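PDB 6UZI: dihydrolipoyl dehydrogenase from Elizabethkingia anophelis NUHP1, which probably catalyses the NAD(+)-dependent oxidation of protein-bound dihydrolipoyl groups to lipoyl groups, using one FAD per subunit. Local coordinates for residues 220-225 with 404-409; 242-247 with 258-263. All coordinates share one frame; numbering follows the deposited sequence.

Interaction 1: 220-225 with 404-409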
loop_
_atom_site.group_PDB
_atom_site.type_symbol
_atom_site.label_atom_id
_atom_site.label_comp_id
_atom_site.label_asym_id
_atom_site.label_seq_id
_atom_site.Cartn_x
_atom_site.Cartn_y
_atom_site.Cartn_z
ATOM N N GLY A 220 20.544 -3.558 11.036
ATOM C CA GLY A 220 21.004 -3.490 9.666
ATOM C C GLY A 220 20.284 -2.490 8.801
ATOM O O GLY A 220 20.659 -2.284 7.644
ATOM N N MET A 221 19.268 -1.837 9.346
ATOM C CA MET A 221 18.475 -0.877 8.609
ATOM C C MET A 221 18.892 0.532 9.021
ATOM O O MET A 221 19.804 0.729 9.828
ATOM C CB MET A 221 16.987 -1.129 8.851
ATOM C CG MET A 221 16.554 -2.529 8.462
ATOM S SD MET A 221 14.772 -2.758 8.365
ATOM C CE MET A 221 14.426 -1.852 6.855
ATOM N N ASP A 222 18.242 1.525 8.425
ATOM C CA ASP A 222 18.572 2.904 8.729
ATOM C C ASP A 222 18.308 3.194 10.203
ATOM O O ASP A 222 17.313 2.731 10.772
ATOM C CB ASP A 222 17.747 3.838 7.851
ATOM C CG ASP A 222 18.135 5.273 8.022
ATOM O OD1 ASP A 222 18.992 5.743 7.244
ATOM O OD2 ASP A 222 17.599 5.918 8.950
ATOM N N GLY A 223 19.215 3.966 10.819
ATOM C CA GLY A 223 19.119 4.235 12.249
ATOM C C GLY A 223 17.824 4.909 12.663
ATOM O O GLY A 223 17.316 4.667 13.762
ATOM N N THR A 224 17.280 5.775 11.805
ATOM C CA THR A 224 15.996 6.394 12.105
ATOM C C THR A 224 14.914 5.343 12.248
ATOM O O THR A 224 14.063 5.428 13.143
ATOM C CB THR A 224 15.622 7.391 11.012
ATOM O OG1 THR A 224 16.551 8.481 11.034
ATOM C CG2 THR A 224 14.202 7.909 11.219
ATOM N N LEU A 225 14.927 4.345 11.366
ATOM C CA LEU A 225 13.944 3.277 11.458
ATOM C C LEU A 225 14.126 2.481 12.743
ATOM O O LEU A 225 13.145 2.103 13.395
ATOM C CB LEU A 225 14.055 2.379 10.230
ATOM C CG LEU A 225 13.896 3.096 8.890
ATOM C CD1 LEU A 225 13.871 2.074 7.762
ATOM C CD2 LEU A 225 12.657 3.982 8.886
ATOM N N VAL A 404 7.293 7.733 9.996
ATOM C CA VAL A 404 7.934 8.805 9.259
ATOM C C VAL A 404 8.472 8.203 7.969
ATOM O O VAL A 404 8.752 7.000 7.895
ATOM C CB VAL A 404 9.053 9.457 10.112
ATOM C CG1 VAL A 404 10.206 8.484 10.321
ATOM C CG2 VAL A 404 9.546 10.751 9.481
ATOM N N ILE A 405 8.588 9.041 6.938
ATOM C CA ILE A 405 9.248 8.703 5.682
ATOM C C ILE A 405 10.521 9.530 5.584
ATOM O O ILE A 405 10.498 10.747 5.803
ATOM C CB ILE A 405 8.339 8.960 4.472
ATOM C CG1 ILE A 405 7.021 8.205 4.632
ATOM C CG2 ILE A 405 9.054 8.575 3.187
ATOM C CD1 ILE A 405 7.153 6.732 4.382
ATOM N N LYS A 406 11.627 8.870 5.262
ATOM C CA LYS A 406 12.934 9.506 5.248
ATOM C C LYS A 406 13.616 9.232 3.918
ATOM O O LYS A 406 13.736 8.076 3.503
ATOM C CB LYS A 406 13.787 9.008 6.418
ATOM C CG LYS A 406 15.259 9.389 6.353
ATOM C CD LYS A 406 16.049 8.638 7.427
ATOM C CE LYS A 406 17.424 9.257 7.646
ATOM N NZ LYS A 406 18.173 8.550 8.712
ATOM N N ILE A 407 14.060 10.292 3.252
ATOM C CA ILE A 407 14.711 10.194 1.954
ATOM C C ILE A 407 16.109 10.790 2.065
ATOM O O ILE A 407 16.282 11.882 2.620
ATOM C CB ILE A 407 13.901 10.909 0.859
ATOM C CG1 ILE A 407 12.612 10.141 0.564
ATOM C CG2 ILE A 407 14.741 11.062 -0.411
ATOM C CD1 ILE A 407 11.683 10.853 -0.414
ATOM N N LEU A 408 17.095 10.072 1.538
ATOM C CA LEU A 408 18.471 10.534 1.451
ATOM C C LEU A 408 18.795 10.817 -0.012
ATOM O O LEU A 408 18.523 9.985 -0.885
ATOM C CB LEU A 408 19.428 9.488 2.023
ATOM C CG LEU A 408 19.140 9.060 3.461
ATOM C CD1 LEU A 408 19.934 7.818 3.835
ATOM C CD2 LEU A 408 19.462 10.195 4.407
ATOM N N ALA A 409 19.370 11.992 -0.278
ATOM C CA ALA A 409 19.673 12.427 -1.633
ATOM C C ALA A 409 21.085 12.984 -1.709
ATOM O O ALA A 409 21.581 13.582 -0.750
ATOM C CB ALA A 409 18.679 13.491 -2.101
#

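Interaction 2: 242-247 with 258-263. With EDO (1,2-ethanediol), chain I.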
loop_
_atom_site.group_PDB
_atom_site.type_symbol
_atom_site.label_atom_id
_atom_site.label_comp_id
_atom_site.label_asym_id
_atom_site.label_seq_id
_atom_site.Cartn_x
_atom_site.Cartn_y
_atom_site.Cartn_z
ATOM N N LEU A 242 18.076 -4.134 25.955
ATOM C CA LEU A 242 19.127 -4.133 24.949
ATOM C C LEU A 242 20.508 -4.202 25.596
ATOM O O LEU A 242 20.661 -4.039 26.808
ATOM C CB LEU A 242 19.010 -2.882 24.070
ATOM C CG LEU A 242 17.669 -2.631 23.371
ATOM C CD1 LEU A 242 17.746 -1.445 22.419
ATOM C CD2 LEU A 242 17.192 -3.875 22.644
ATOM N N SER A 243 21.519 -4.460 24.759
ATOM C CA SER A 243 22.926 -4.537 25.179
ATOM C C SER A 243 23.112 -5.487 26.358
ATOM O O SER A 243 23.834 -5.196 27.316
ATOM C CB SER A 243 23.472 -3.148 25.519
ATOM O OG SER A 243 23.336 -2.246 24.434
ATOM N N THR A 244 22.471 -6.648 26.276
ATOM C CA THR A 244 22.401 -7.584 27.391
ATOM C C THR A 244 22.835 -8.955 26.895
ATOM O O THR A 244 22.227 -9.504 25.973
ATOM C CB THR A 244 20.981 -7.627 27.969
ATOM O OG1 THR A 244 20.589 -6.304 28.342
ATOM C CG2 THR A 244 20.926 -8.499 29.195
ATOM N N ALA A 245 23.878 -9.506 27.506
ATOM C CA ALA A 245 24.488 -10.749 27.049
ATOM C C ALA A 245 23.914 -11.907 27.854
ATOM O O ALA A 245 24.215 -12.056 29.040
ATOM C CB ALA A 245 26.008 -10.688 27.185
ATOM N N VAL A 246 23.080 -12.718 27.199
ATOM C CA VAL A 246 22.463 -13.869 27.842
ATOM C C VAL A 246 23.516 -14.941 28.059
ATOM O O VAL A 246 24.381 -15.168 27.203
ATOM C CB VAL A 246 21.292 -14.409 27.002
ATOM C CG1 VAL A 246 20.706 -15.655 27.639
ATOM C CG2 VAL A 246 20.226 -13.354 26.825
ATOM N N SER A 247 23.473 -15.579 29.228
ATOM C CA SER A 247 24.368 -16.672 29.541
ATOM C C SER A 247 23.648 -17.963 29.898
ATOM O O SER A 247 24.310 -19.003 30.030
ATOM C CB SER A 247 25.294 -16.281 30.701
ATOM O OG SER A 247 24.539 -15.928 31.853
ATOM N N VAL A 258 15.796 -16.669 32.080
ATOM C CA VAL A 258 16.874 -16.189 31.222
ATOM C C VAL A 258 17.814 -15.363 32.086
ATOM O O VAL A 258 17.403 -14.348 32.659
ATOM C CB VAL A 258 16.326 -15.360 30.046
ATOM C CG1 VAL A 258 17.450 -14.759 29.221
ATOM C CG2 VAL A 258 15.408 -16.200 29.179
ATOM N N THR A 259 19.069 -15.799 32.198
ATOM C CA THR A 259 20.074 -15.092 32.984
ATOM C C THR A 259 21.070 -14.421 32.048
ATOM O O THR A 259 21.454 -15.000 31.029
ATOM C CB THR A 259 20.811 -16.023 33.965
ATOM O OG1 THR A 259 21.414 -17.121 33.265
ATOM C CG2 THR A 259 19.864 -16.551 35.022
ATOM N N ALA A 260 21.475 -13.196 32.390
ATOM C CA ALA A 260 22.319 -12.395 31.510
ATOM C C ALA A 260 23.033 -11.312 32.316
ATOM O O ALA A 260 22.803 -11.143 33.514
ATOM C CB ALA A 260 21.486 -11.769 30.384
ATOM N N LYS A 261 23.886 -10.553 31.629
ATOM C CA LYS A 261 24.549 -9.391 32.205
ATOM C C LYS A 261 24.328 -8.208 31.273
ATOM O O LYS A 261 24.338 -8.364 30.049
ATOM C CB LYS A 261 26.044 -9.632 32.437
ATOM C CG LYS A 261 26.327 -10.534 33.621
ATOM C CD LYS A 261 27.810 -10.610 33.940
ATOM C CE LYS A 261 28.091 -11.515 35.141
ATOM N NZ LYS A 261 27.606 -10.938 36.431
ATOM N N ASP A 262 24.137 -7.024 31.857
ATOM C CA ASP A 262 23.818 -5.825 31.096
ATOM C C ASP A 262 25.101 -5.085 30.729
ATOM O O ASP A 262 26.211 -5.540 31.018
ATOM C CB ASP A 262 22.841 -4.948 31.885
ATOM C CG ASP A 262 23.433 -4.402 33.187
ATOM O OD1 ASP A 262 24.631 -4.627 33.476
ATOM O OD2 ASP A 262 22.680 -3.753 33.943
ATOM N N LYS A 263 24.963 -3.916 30.103
ATOM C CA LYS A 263 26.141 -3.212 29.621
ATOM C C LYS A 263 27.007 -2.702 30.763
ATOM O O LYS A 263 28.215 -2.526 30.574
ATOM C CB LYS A 263 25.726 -2.068 28.694
ATOM C CG LYS A 263 24.974 -0.940 29.368
ATOM C CD LYS A 263 24.104 -0.223 28.361
ATOM C CE LYS A 263 24.380 1.271 28.302
ATOM N NZ LYS A 263 23.952 1.831 26.974
HETATM C C1 EDO I . 24.414 -14.329 24.152
HETATM O O1 EDO I . 25.504 -14.922 23.440
HETATM C C2 EDO I . 24.061 -12.984 23.518
HETATM O O2 EDO I . 22.849 -12.452 24.083
HETATM O O HOH W 1 22.314 -2.887 29.138
HETATM O O HOH W 2 21.512 0.169 25.326
#

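Interaction 1: 220-225 with 404-409
Lys406 reaches out of its strand in a fully extended chain and sets its ammonium group between the side chains of Asp222 and Thr224. Asp222 and Lys406 approach from opposite directions and meet in a salt bridge: Lys406 NZ lies 2.7 Å from Asp222 OD2, on the syn lone pair of that oxygen. Thr224 comes in obliquely and its OG1 accepts a second bond from Lys406 NZ, 2.8 Å away. With CG anti to the backbone N (chi1 -174°), the carboxylate of Asp222 also turns back on its own chain. Asp222 OD2 then takes a further bond from Thr224 N at 2.9 Å, arriving on the anti side and 34° out of the carboxylate plane, so that one oxygen is gripped by two donors. This is an N-cap at the start of helix 223-236, and it fastens the helix to strand 404-410 of the antiparallel sheet of the dimerisation domain. Glu372 joins the buried polar cluster, forming a second salt bridge with Lys406 NZ and giving its backbone N to Asp222 OD1. The lysine charge would offset the two carboxylates gathered round it. Apolar groups flank the cluster: Thr224 CG2 meets Val404 CG1 at 4.1 Å, the two side chains crossing at about a right angle, and Leu408 CD1 approaches Asp222 OD1 at the same distance.

Interaction 2: 242-247 with 258-263
The flat groups that meet between Ala245 and Lys261 are backbone peptides, joined by hydrogen bonds from strand to strand. Lys261 O accepts from Ala245 N at 2.8 Å, nearly along the C=O axis. The return bond from Lys261 N to Ala245 O (3.0 Å) comes from above the carbonyl plane, 37° out of it. Further along, Ser247 N binds Thr259 O at 2.8 Å; the Ser247 hydroxyl adds a weak bond to the same oxygen, and the CA-H of Val246 makes a bent C-H...O contact with it. Ala245 and Lys261, a hydrogen-bonded antiparallel pair, put their side chains on one face, where the lysine runs off to a salt bridge with Asp267. On the other face lie Val246 and Ala260, a non-hydrogen-bonded pair. Val246 CG1, anti to its own N (chi1 177°), packs obliquely on Val258 CG1 at 3.7 Å, while its CG2 rests by Ala260 CB. Thr244 CG2 lies 3.5 Å from Ala260 CB, and Thr244 OG1 donates to Leu242 O (2.7 Å) from well above that carbonyl plane. At the loop end, a water joins Leu242 O to Lys263 N. Val246 N points its hydrogen away from the partner strand to O2 of a 1,2-ethanediol molecule, 3.1 Å off. Val211 lies under Thr244 and Val246, and Ile186 and Ile188 under Val258, so the hairpin face carrying Val246 packs on the parallel sheet beside the predicted NAD(+) site. Together with strand 267-272 the hairpin forms the three-stranded antiparallel meander characteristic of the NAD domain in this flavoprotein disulfide reductase family.

Both contacts involve the NAD domain, but they do different work. Interaction 1 ties residues about 180 positions apart and crosses from that domain to the dimerisation domain; it is buried and rests on charge, with a lysine, a helix cap and a glutamate from outside the segments. Interaction 2 is local, nested within the loop that interaction 1 closes, and lies farther from the centre of the chain. It is held mainly by backbone bonds, with one apolar face turned to the parallel sheet and the other, partly exposed, bearing a lysine. The centres of interactions 1 and 2 are 28 Å apart and the nearest atoms of interactions 1 and 2 about 11 Å, and they share no strand or helix.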